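Putative hydrolase YdeN (Bacillus subtilis, PDB 1UXO) is a putative serine hydrolase of the alpha/beta-hydrolase fold, possibly an esterase. Local coordinates at residues A[97-108]-A[139-150]; A[127-135]-A[178-189]. The protein carries 2 engineered substitutions. One frame throughout, in Å; residues are numbered along the deposited sequence.

In the fold
Both contacts involve the central parallel sheet: contact 1 starts from the end of strand 92-98 and contact 2 from its neighbour, strand 128-136. The two strands are tied by backbone bonds such as Leu97 N to Ala132 O. Helix 177-188 and helix 144-153 pack against strand 128-136 through alternate residues, Ala132 and Ile134 meeting the former, Val133 and Ala135 the latter. Each contact passes from buried to exposed residues. Contact 1 joins the loop after strand 92-98 to the segment carrying the predicted catalytic Asp139 and the start of helix 144-153, mixing apolar packing with a salt bridge and water bridges; contact 2 is strand-to-helix packing without a direct hydrogen bond.

Contact 1 (A[97-108]-A[139-150]); sequences LVSGFAKSLPTL and DQIVPFSFSKDL
Phe146, from the first turn of helix 144-150, lays its ring beneath the side chain of Lys103. The lysine's CG sits between its backbone N and carbonyl carbon (chi1 66°), and the extended chain crosses the ring at about a right angle. CE lies almost over the centre, 3.4 Å from the centroid of the Phe146 ring, a CH-pi contact, while NZ makes a cation-pi contact with the same face. Pro143 CD covers the opposite face, and Ser104 O approaches the ring edge, 3.3 Å from Phe146 CE2. In one of the two conformers of Asp149, its OD2 forms a salt bridge with Lys103 NZ at 3.2 Å, on the anti side and 25° out of the carboxylate plane. Shortening Lys103 to an alanine would probably cost the ring its CH-pi and cation-pi partner and Asp149 its salt-bridge mate.

Leu150 packs CD1 on Ala102 CB and brings CD2 to 3.6 Å from Phe101 N, a buried amide with no hydrogen-bond partner in the model. Ser147 OG donates to Gly100 O at 2.7 Å, joining the helix to the type II turn Leu97-Gly100 at the end of strand 92-98. Val142 packs both methyls against Ser99 O, with CG2 3.6 Å from Phe101 CD2. Asp139 OD1 accepts Ile141 N nearly along its C-O axis, an Asx turn, and Val142 N from above the carboxylate plane, an Asx motif; OD2 bonds to His166 and to a water shared with Ser99 OG. Asp139 and His166 are predicted charge-relay residues; these bonds probably hold the acid toward the histidine, while lysine, ring and carboxylate join loop to helix.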
loop_
_atom_site.group_PDB
_atom_site.type_symbol
_atom_site.label_atom_id
_atom_site.label_comp_id
_atom_site.label_asym_id
_atom_site.label_seq_id
_atom_site.Cartn_x
_atom_site.Cartn_y
_atom_site.Cartn_z
ATOM N N LEU A 97 3.812 0.308 -2.029
ATOM C CA LEU A 97 3.668 0.312 -0.575
ATOM C C LEU A 97 4.305 1.556 -0.032
ATOM O O LEU A 97 5.526 1.614 0.141
ATOM C CB LEU A 97 4.274 -0.942 0.030
ATOM C CG LEU A 97 3.857 -2.243 -0.660
ATOM C CD1 LEU A 97 4.578 -3.459 -0.069
ATOM C CD2 LEU A 97 2.366 -2.438 -0.542
ATOM N N VAL A 98 3.468 2.563 0.247
ATOM C CA VAL A 98 3.942 3.819 0.830
ATOM C C VAL A 98 4.087 3.699 2.338
ATOM O O VAL A 98 3.118 3.412 3.034
ATOM C CB VAL A 98 3.060 5.001 0.442
ATOM C CG1 VAL A 98 3.723 6.284 0.828
ATOM C CG2 VAL A 98 2.826 4.977 -1.072
ATOM N N SER A 99 5.316 3.862 2.813
ATOM C CA SER A 99 5.683 3.640 4.215
ATOM C C SER A 99 5.376 2.235 4.651
ATOM O O SER A 99 4.899 2.023 5.778
ATOM C CB SER A 99 4.992 4.637 5.091
ATOM O OG SER A 99 5.189 5.921 4.605
ATOM N N GLY A 100 5.623 1.276 3.750
ATOM C CA GLY A 100 5.336 -0.121 4.030
ATOM C C GLY A 100 6.245 -0.726 5.096
ATOM O O GLY A 100 7.438 -0.346 5.258
ATOM N N PHE A 101 5.710 -1.705 5.798
ATOM C CA PHE A 101 6.455 -2.393 6.816
ATOM C C PHE A 101 5.820 -3.798 6.985
ATOM O O PHE A 101 4.653 -4.003 6.602
ATOM C CB PHE A 101 6.458 -1.623 8.153
ATOM C CG PHE A 101 5.084 -1.390 8.723
ATOM C CD1 PHE A 101 4.585 -2.195 9.741
ATOM C CD2 PHE A 101 4.286 -0.365 8.216
ATOM C CE1 PHE A 101 3.311 -1.982 10.255
ATOM C CE2 PHE A 101 3.001 -0.136 8.727
ATOM C CZ PHE A 101 2.500 -0.950 9.736
ATOM N N ALA A 102 6.602 -4.740 7.508
ATOM C CA ALA A 102 6.138 -6.132 7.736
ATOM C C ALA A 102 6.590 -6.693 9.114
ATOM O O ALA A 102 6.756 -7.924 9.275
ATOM C CB ALA A 102 6.692 -7.045 6.626
ATOM N N LYS A 103 6.838 -5.802 10.081
ATOM C CA LYS A 103 7.158 -6.178 11.468
ATOM C C LYS A 103 6.650 -5.116 12.437
ATOM O O LYS A 103 6.254 -4.014 12.028
ATOM C CB LYS A 103 8.639 -6.377 11.673
ATOM C CG LYS A 103 9.518 -5.119 11.524
ATOM C CD LYS A 103 10.944 -5.535 11.261
ATOM C CE LYS A 103 11.848 -4.392 11.102
ATOM N NZ LYS A 103 13.275 -4.799 10.909
ATOM N N SER A 104 6.621 -5.455 13.730
ATOM C CA SER A 104 6.052 -4.578 14.744
ATOM C C SER A 104 6.630 -3.187 14.713
ATOM O O SER A 104 7.865 -3.021 14.666
ATOM C CB SER A 104 6.419 -5.138 16.135
ATOM O OG SER A 104 6.044 -4.275 17.153
ATOM N N LEU A 105 5.761 -2.194 14.817
ATOM C CA LEU A 105 6.152 -0.812 14.985
ATOM C C LEU A 105 6.267 -0.478 16.481
ATOM O O LEU A 105 5.272 -0.523 17.217
ATOM C CB LEU A 105 5.103 0.110 14.347
ATOM C CG LEU A 105 4.892 -0.051 12.835
ATOM C CD1 LEU A 105 3.874 1.006 12.432
ATOM C CD2 LEU A 105 6.192 0.077 12.017
ATOM N N PRO A 106 7.473 -0.212 16.965
ATOM C CA PRO A 106 7.609 0.064 18.396
ATOM C C PRO A 106 6.695 1.150 18.959
ATOM O O PRO A 106 6.298 1.041 20.122
ATOM C CB PRO A 106 9.085 0.420 18.540
ATOM C CG PRO A 106 9.704 -0.285 17.417
ATOM C CD PRO A 106 8.764 -0.116 16.266
ATOM N N THR A 107 6.344 2.167 18.172
ATOM C CA THR A 107 5.523 3.236 18.732
ATOM C C THR A 107 4.026 2.946 18.587
ATOM O O THR A 107 3.219 3.712 19.107
ATOM C CB THR A 107 5.859 4.591 18.186
ATOM O OG1 THR A 107 5.555 4.600 16.793
ATOM C CG2 THR A 107 7.369 4.906 18.319
ATOM N N LEU A 108 3.661 1.877 17.879
ATOM C CA LEU A 108 2.260 1.458 17.659
ATOM C C LEU A 108 2.120 -0.072 17.804
ATOM O O LEU A 108 1.709 -0.794 16.894
ATOM C CB LEU A 108 1.826 1.912 16.259
ATOM C CG LEU A 108 1.512 3.411 16.124
ATOM C CD1 LEU A 108 1.214 3.789 14.641
ATOM C CD2 LEU A 108 0.305 3.800 16.968
ATOM N N ASP A 139 10.855 9.504 8.682
ATOM C CA ASP A 139 9.644 8.927 9.250
ATOM C C ASP A 139 9.884 8.418 10.697
ATOM O O ASP A 139 10.769 7.599 10.963
ATOM C CB ASP A 139 9.192 7.769 8.357
ATOM C CG ASP A 139 7.710 7.377 8.559
ATOM O OD1 ASP A 139 7.179 7.461 9.714
ATOM O OD2 ASP A 139 7.015 6.990 7.600
ATOM N N GLN A 140 9.142 8.982 11.628
ATOM C CA GLN A 140 9.235 8.595 13.009
ATOM C C GLN A 140 8.152 7.579 13.429
ATOM O O GLN A 140 8.097 7.188 14.613
ATOM C CB GLN A 140 9.121 9.872 13.870
ATOM C CG GLN A 140 10.215 10.966 13.582
ATOM C CD GLN A 140 11.568 10.435 13.829
ATOM O OE1 GLN A 140 11.827 9.884 14.924
ATOM N NE2 GLN A 140 12.437 10.471 12.799
ATOM N N ILE A 141 7.301 7.153 12.503
ATOM C CA ILE A 141 6.259 6.142 12.799
ATOM C C ILE A 141 6.665 4.792 12.239
ATOM O O ILE A 141 6.727 3.793 12.959
ATOM C CB ILE A 141 4.884 6.574 12.276
ATOM C CG1 ILE A 141 4.426 7.865 12.988
ATOM C CG2 ILE A 141 3.897 5.410 12.512
ATOM C CD1 ILE A 141 3.201 8.546 12.372
ATOM N N VAL A 142 6.953 4.773 10.933
ATOM C CA VAL A 142 7.553 3.622 10.256
ATOM C C VAL A 142 9.029 3.925 9.938
ATOM O O VAL A 142 9.328 4.630 8.984
ATOM C CB VAL A 142 6.826 3.269 8.953
ATOM C CG1 VAL A 142 7.442 2.017 8.357
ATOM C CG2 VAL A 142 5.342 2.966 9.229
ATOM N N PRO A 143 9.954 3.405 10.699
ATOM C CA PRO A 143 11.368 3.714 10.438
ATOM C C PRO A 143 11.734 3.311 9.044
ATOM O O PRO A 143 11.311 2.252 8.513
ATOM C CB PRO A 143 12.113 2.913 11.504
ATOM C CG PRO A 143 11.087 2.703 12.562
ATOM C CD PRO A 143 9.766 2.529 11.878
ATOM N N PHE A 144 12.467 4.206 8.390
ATOM C CA PHE A 144 12.963 3.966 7.046
ATOM C C PHE A 144 13.578 2.606 6.815
ATOM O O PHE A 144 13.306 1.960 5.786
ATOM C CB PHE A 144 13.953 5.074 6.607
ATOM C CG PHE A 144 14.475 4.875 5.200
ATOM C CD1 PHE A 144 13.675 5.176 4.112
ATOM C CD2 PHE A 144 15.780 4.394 4.987
ATOM C CE1 PHE A 144 14.175 4.987 2.812
ATOM C CE2 PHE A 144 16.282 4.239 3.693
ATOM C CZ PHE A 144 15.469 4.487 2.620
ATOM N N SER A 145 14.362 2.137 7.785
ATOM C CA SER A 145 15.005 0.821 7.696
ATOM C C SER A 145 14.007 -0.324 7.555
ATOM O O SER A 145 14.283 -1.330 6.909
ATOM C CB SER A 145 15.889 0.577 8.933
ATOM O OG SER A 145 15.103 0.559 10.097
ATOM N N PHE A 146 12.851 -0.176 8.182
ATOM C CA PHE A 146 11.800 -1.206 8.077
ATOM C C PHE A 146 11.245 -1.300 6.644
ATOM O O PHE A 146 10.854 -2.399 6.154
ATOM C CB PHE A 146 10.636 -0.866 8.995
ATOM C CG PHE A 146 10.878 -1.043 10.479
ATOM C CD1 PHE A 146 12.126 -0.843 11.102
ATOM C CD2 PHE A 146 9.792 -1.336 11.255
ATOM C CE1 PHE A 146 12.277 -0.975 12.482
ATOM C CE2 PHE A 146 9.915 -1.467 12.667
ATOM C CZ PHE A 146 11.153 -1.297 13.275
ATOM N N SER A 147 11.173 -0.156 5.961
ATOM C CA SER A 147 10.654 -0.101 4.594
ATOM C C SER A 147 11.710 -0.622 3.617
ATOM O O SER A 147 11.405 -1.341 2.688
ATOM C CB SER A 147 10.229 1.323 4.220
ATOM O OG SER A 147 9.118 1.734 4.996
ATOM N N LYS A 148 12.971 -0.300 3.867
ATOM C CA LYS A 148 14.055 -0.796 3.050
ATOM C C LYS A 148 14.186 -2.336 3.201
ATOM O O LYS A 148 14.367 -3.040 2.209
ATOM C CB LYS A 148 15.383 -0.086 3.447
ATOM C CG LYS A 148 16.566 -0.548 2.578
ATOM C CD LYS A 148 17.769 0.381 2.649
ATOM C CE LYS A 148 18.614 0.316 1.380
ATOM N NZ LYS A 148 19.665 1.380 1.180
ATOM N N ASP A 149 14.028 -2.831 4.439
ATOM C CA ASP A 149 14.048 -4.262 4.783
ATOM C C ASP A 149 12.964 -4.950 3.991
ATOM O O ASP A 149 13.220 -5.948 3.324
ATOM C CB ASP A 149 13.744 -4.417 6.271
ATOM C CG ASP A 149 13.849 -5.873 6.832
ATOM O OD1 ASP A 149 14.337 -6.813 6.140
ATOM O OD2 ASP A 149 13.363 -6.175 7.972
ATOM N N LEU A 150 11.749 -4.400 4.015
ATOM C CA LEU A 150 10.643 -4.999 3.284
ATOM C C LEU A 150 10.904 -5.010 1.764
ATOM O O LEU A 150 10.651 -6.040 1.083
ATOM C CB LEU A 150 9.339 -4.224 3.598
ATOM C CG LEU A 150 8.142 -4.581 2.744
ATOM C CD1 LEU A 150 7.825 -6.071 2.874
ATOM C CD2 LEU A 150 6.941 -3.771 3.058
HETATM O O HOH W 1 7.966 6.277 5.114
HETATM O O HOH W 2 9.446 -4.207 7.665
HETATM O O HOH W 3 15.140 -2.555 10.345
HETATM O O HOH W 4 7.395 3.004 15.406
#

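Contact 2 (A[127-135]-A[178-189])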
loop_
_atom_site.group_PDB
_atom_site.type_symbol
_atom_site.label_atom_id
_atom_site.label_comp_id
_atom_site.label_asym_id
_atom_site.label_seq_id
_atom_site.Cartn_x
_atom_site.Cartn_y
_atom_site.Cartn_z
ATOM N N SER A 127 2.726 -12.613 -6.963
ATOM C CA SER A 127 1.386 -12.052 -6.968
ATOM C C SER A 127 1.250 -10.649 -7.592
ATOM O O SER A 127 0.125 -10.199 -7.851
ATOM C CB SER A 127 0.846 -11.995 -5.519
ATOM O OG SER A 127 0.616 -13.316 -5.051
ATOM N N ALA A 128 2.375 -10.007 -7.869
ATOM C CA ALA A 128 2.414 -8.612 -8.324
ATOM C C ALA A 128 3.551 -8.412 -9.304
ATOM O O ALA A 128 4.722 -8.534 -8.951
ATOM C CB ALA A 128 2.500 -7.680 -7.162
ATOM N N LYS A 129 3.216 -8.097 -10.549
ATOM C CA LYS A 129 4.255 -7.984 -11.585
ATOM C C LYS A 129 5.274 -6.880 -11.316
ATOM O O LYS A 129 6.486 -7.047 -11.519
ATOM C CB LYS A 129 3.581 -7.825 -12.961
ATOM C CG LYS A 129 4.500 -7.658 -14.134
ATOM C CD LYS A 129 3.707 -7.550 -15.454
ATOM C CE LYS A 129 4.604 -7.765 -16.678
ATOM N NZ LYS A 129 4.083 -7.052 -17.928
ATOM N N HIS A 130 4.781 -5.740 -10.888
ATOM C CA HIS A 130 5.594 -4.598 -10.576
ATOM C C HIS A 130 5.458 -4.267 -9.098
ATOM O O HIS A 130 4.358 -4.232 -8.590
ATOM C CB HIS A 130 5.129 -3.408 -11.421
ATOM C CG HIS A 130 5.266 -3.639 -12.908
ATOM N ND1 HIS A 130 6.475 -3.610 -13.554
ATOM C CD2 HIS A 130 4.329 -3.883 -13.857
ATOM C CE1 HIS A 130 6.286 -3.869 -14.849
ATOM N NE2 HIS A 130 4.987 -4.018 -15.064
ATOM N N ARG A 131 6.568 -4.069 -8.410
ATOM C CA ARG A 131 6.539 -3.814 -6.948
ATOM C C ARG A 131 7.472 -2.667 -6.560
ATOM O O ARG A 131 8.617 -2.638 -7.002
ATOM C CB ARG A 131 6.909 -5.075 -6.186
ATOM C CG ARG A 131 6.185 -6.355 -6.616
ATOM C CD ARG A 131 6.734 -7.677 -5.987
ATOM N NE ARG A 131 8.110 -7.886 -6.447
ATOM C CZ ARG A 131 8.465 -8.349 -7.652
ATOM N NH1 ARG A 131 7.535 -8.683 -8.560
ATOM N NH2 ARG A 131 9.761 -8.472 -7.950
ATOM N N ALA A 132 6.970 -1.775 -5.711
ATOM C CA ALA A 132 7.733 -0.651 -5.196
ATOM C C ALA A 132 7.320 -0.308 -3.788
ATOM O O ALA A 132 6.160 -0.556 -3.378
ATOM C CB ALA A 132 7.565 0.579 -6.087
ATOM N N VAL A 133 8.308 0.176 -3.055
ATOM C CA VAL A 133 8.166 0.767 -1.713
ATOM C C VAL A 133 8.664 2.230 -1.753
ATOM O O VAL A 133 9.767 2.544 -2.264
ATOM C CB VAL A 133 8.961 -0.003 -0.687
ATOM C CG1 VAL A 133 8.882 0.665 0.690
ATOM C CG2 VAL A 133 8.499 -1.430 -0.621
ATOM N N ILE A 134 7.830 3.147 -1.277
ATOM C CA ILE A 134 8.202 4.563 -1.189
ATOM C C ILE A 134 8.265 4.890 0.280
ATOM O O ILE A 134 7.307 4.621 1.019
ATOM C CB ILE A 134 7.133 5.414 -1.854
ATOM C CG1 ILE A 134 7.004 4.966 -3.325
ATOM C CG2 ILE A 134 7.453 6.886 -1.671
ATOM C CD1 ILE A 134 5.984 5.684 -4.160
ATOM N N ALA A 135 9.372 5.435 0.725
ATOM C CA ALA A 135 9.580 5.622 2.162
ATOM C C ALA A 135 10.333 6.860 2.461
ATOM O O ALA A 135 11.231 7.263 1.709
ATOM C CB ALA A 135 10.310 4.397 2.770
ATOM N N ILE A 178 5.225 11.479 -6.683
ATOM C CA ILE A 178 6.062 10.274 -6.880
ATOM C C ILE A 178 5.222 9.000 -7.006
ATOM O O ILE A 178 5.541 8.169 -7.846
ATOM C CB ILE A 178 7.142 10.131 -5.833
ATOM C CG1 ILE A 178 8.032 8.936 -6.219
ATOM C CG2 ILE A 178 6.583 10.003 -4.402
ATOM C CD1 ILE A 178 9.368 9.021 -5.604
ATOM N N VAL A 179 4.140 8.857 -6.219
ATOM C CA VAL A 179 3.301 7.689 -6.324
ATOM C C VAL A 179 2.629 7.618 -7.691
ATOM O O VAL A 179 2.587 6.565 -8.330
ATOM C CB VAL A 179 2.236 7.574 -5.176
ATOM C CG1 VAL A 179 1.465 6.304 -5.344
ATOM C CG2 VAL A 179 2.927 7.542 -3.866
ATOM N N TYR A 180 2.097 8.740 -8.170
ATOM C CA TYR A 180 1.432 8.764 -9.471
ATOM C C TYR A 180 2.433 8.404 -10.602
ATOM O O TYR A 180 2.121 7.637 -11.531
ATOM C CB TYR A 180 0.755 10.145 -9.716
ATOM C CG TYR A 180 0.442 10.323 -11.146
ATOM C CD1 TYR A 180 -0.697 9.732 -11.706
ATOM C CD2 TYR A 180 1.329 10.998 -12.004
ATOM C CE1 TYR A 180 -0.966 9.832 -13.069
ATOM C CE2 TYR A 180 1.069 11.100 -13.349
ATOM C CZ TYR A 180 -0.066 10.505 -13.869
ATOM O OH TYR A 180 -0.272 10.596 -15.222
ATOM N N ASP A 181 3.628 8.970 -10.532
ATOM C CA ASP A 181 4.637 8.732 -11.567
ATOM C C ASP A 181 5.178 7.269 -11.570
ATOM O O ASP A 181 5.313 6.654 -12.648
ATOM C CB ASP A 181 5.773 9.719 -11.462
ATOM C CG ASP A 181 5.364 11.141 -11.933
ATOM O OD1 ASP A 181 4.521 11.295 -12.865
ATOM O OD2 ASP A 181 5.848 12.145 -11.438
ATOM N N VAL A 182 5.421 6.718 -10.393
ATOM C CA VAL A 182 5.874 5.304 -10.299
ATOM C C VAL A 182 4.788 4.385 -10.847
ATOM O O VAL A 182 5.045 3.500 -11.670
ATOM C CB VAL A 182 6.300 4.931 -8.884
ATOM C CG1 VAL A 182 6.544 3.422 -8.786
ATOM C CG2 VAL A 182 7.578 5.716 -8.489
ATOM N N LEU A 183 3.546 4.643 -10.460
ATOM C CA LEU A 183 2.410 3.885 -10.951
ATOM C C LEU A 183 2.286 3.950 -12.449
ATOM O O LEU A 183 2.138 2.924 -13.151
ATOM C CB LEU A 183 1.116 4.416 -10.257
ATOM C CG LEU A 183 -0.153 3.664 -10.481
ATOM C CD1 LEU A 183 -0.024 2.192 -10.030
ATOM C CD2 LEU A 183 -1.302 4.391 -9.811
ATOM N N THR A 184 2.336 5.162 -12.977
ATOM C CA THR A 184 2.189 5.353 -14.398
ATOM C C THR A 184 3.289 4.639 -15.210
ATOM O O THR A 184 3.031 4.185 -16.334
ATOM C CB THR A 184 2.098 6.883 -14.677
ATOM O OG1 THR A 184 0.831 7.336 -14.172
ATOM C CG2 THR A 184 2.048 7.205 -16.186
ATOM N N SER A 185 4.493 4.559 -14.671
ATOM C CA SER A 185 5.599 3.874 -15.352
ATOM C C SER A 185 5.277 2.373 -15.529
ATOM O O SER A 185 5.676 1.737 -16.521
ATOM C CB SER A 185 6.924 4.114 -14.627
ATOM O OG SER A 185 7.078 3.289 -13.467
ATOM N N TYR A 186 4.513 1.827 -14.601
ATOM C CA TYR A 186 4.067 0.454 -14.724
ATOM C C TYR A 186 3.155 0.246 -15.929
ATOM O O TYR A 186 3.087 -0.878 -16.470
ATOM C CB TYR A 186 3.253 0.037 -13.525
ATOM C CG TYR A 186 3.944 -0.030 -12.186
ATOM C CD1 TYR A 186 5.333 0.103 -12.036
ATOM C CD2 TYR A 186 3.177 -0.271 -11.051
ATOM C CE1 TYR A 186 5.922 0.031 -10.748
ATOM C CE2 TYR A 186 3.741 -0.420 -9.833
ATOM C CZ TYR A 186 5.133 -0.243 -9.699
ATOM O OH TYR A 186 5.626 -0.414 -8.437
ATOM N N PHE A 187 2.324 1.240 -16.228
ATOM C CA PHE A 187 1.350 1.123 -17.302
ATOM C C PHE A 187 2.045 1.112 -18.675
ATOM O O PHE A 187 1.558 0.458 -19.609
ATOM C CB PHE A 187 0.341 2.275 -17.300
ATOM C CG PHE A 187 -0.411 2.476 -15.989
ATOM C CD1 PHE A 187 -0.530 1.470 -15.044
ATOM C CD2 PHE A 187 -0.994 3.701 -15.721
ATOM C CE1 PHE A 187 -1.216 1.694 -13.880
ATOM C CE2 PHE A 187 -1.716 3.916 -14.580
ATOM C CZ PHE A 187 -1.828 2.911 -13.645
ATOM N N SER A 188 3.135 1.863 -18.793
ATOM C CA SER A 188 3.869 1.942 -20.074
ATOM C C SER A 188 4.621 0.658 -20.300
ATOM O O SER A 188 4.717 0.183 -21.422
ATOM C CB SER A 188 4.860 3.107 -20.141
ATOM O OG SER A 188 5.655 3.218 -18.961
ATOM N N LYS A 189 5.158 0.100 -19.220
ATOM C CA LYS A 189 5.778 -1.215 -19.283
ATOM C C LYS A 189 4.712 -2.245 -19.658
ATOM O O LYS A 189 5.038 -3.332 -20.157
ATOM C CB LYS A 189 6.413 -1.599 -17.933
ATOM C CG LYS A 189 7.740 -0.895 -17.566
ATOM C CD LYS A 189 7.866 -0.835 -16.029
ATOM C CE LYS A 189 9.268 -0.521 -15.525
ATOM N NZ LYS A 189 9.383 -0.959 -14.099
HETATM O O HOH W 5 8.768 -3.177 -12.220
#
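With CG of both His130 and Tyr186 anti to their own carbonyl carbons (chi1 -62° and -65°), the two side chains run alongside each other in opposite senses and their rings form an offset stack. The centroids of the His130 and Tyr186 rings are 4.9 Å apart and the planes 18° from parallel. It is the histidine CB that sits over the tyrosine's centre, 3.4 Å from the centroid of the Tyr186 ring, as a CH-pi contact; Val182 O lies over the opposite face, toward the rim. Lys189 CD approaches His130 CE1 obliquely at 3.6 Å, and a water links Lys189 NZ to His130 ND1.

Farther along, Ala132 CB meets the Tyr186 ring at its edge and touches Val182 CG1. Ile134 reaches the helix with CD1, 3.6 Å from Val179 CG2, and its CG2 meets Ile178. Strand 131-135 and helix 178-188 run nearly antiparallel with their axes 10.1 Å apart, as a C-terminal helix lies on the sheet of an alpha/beta-hydrolase. Tyr186 OH is weakly bonded to Ile95 O of the neighbouring strand. Apolar and aromatic packing thus holds the helix on strand 131-135, with the His130-Lys189 water bridge as the polar link between the segments.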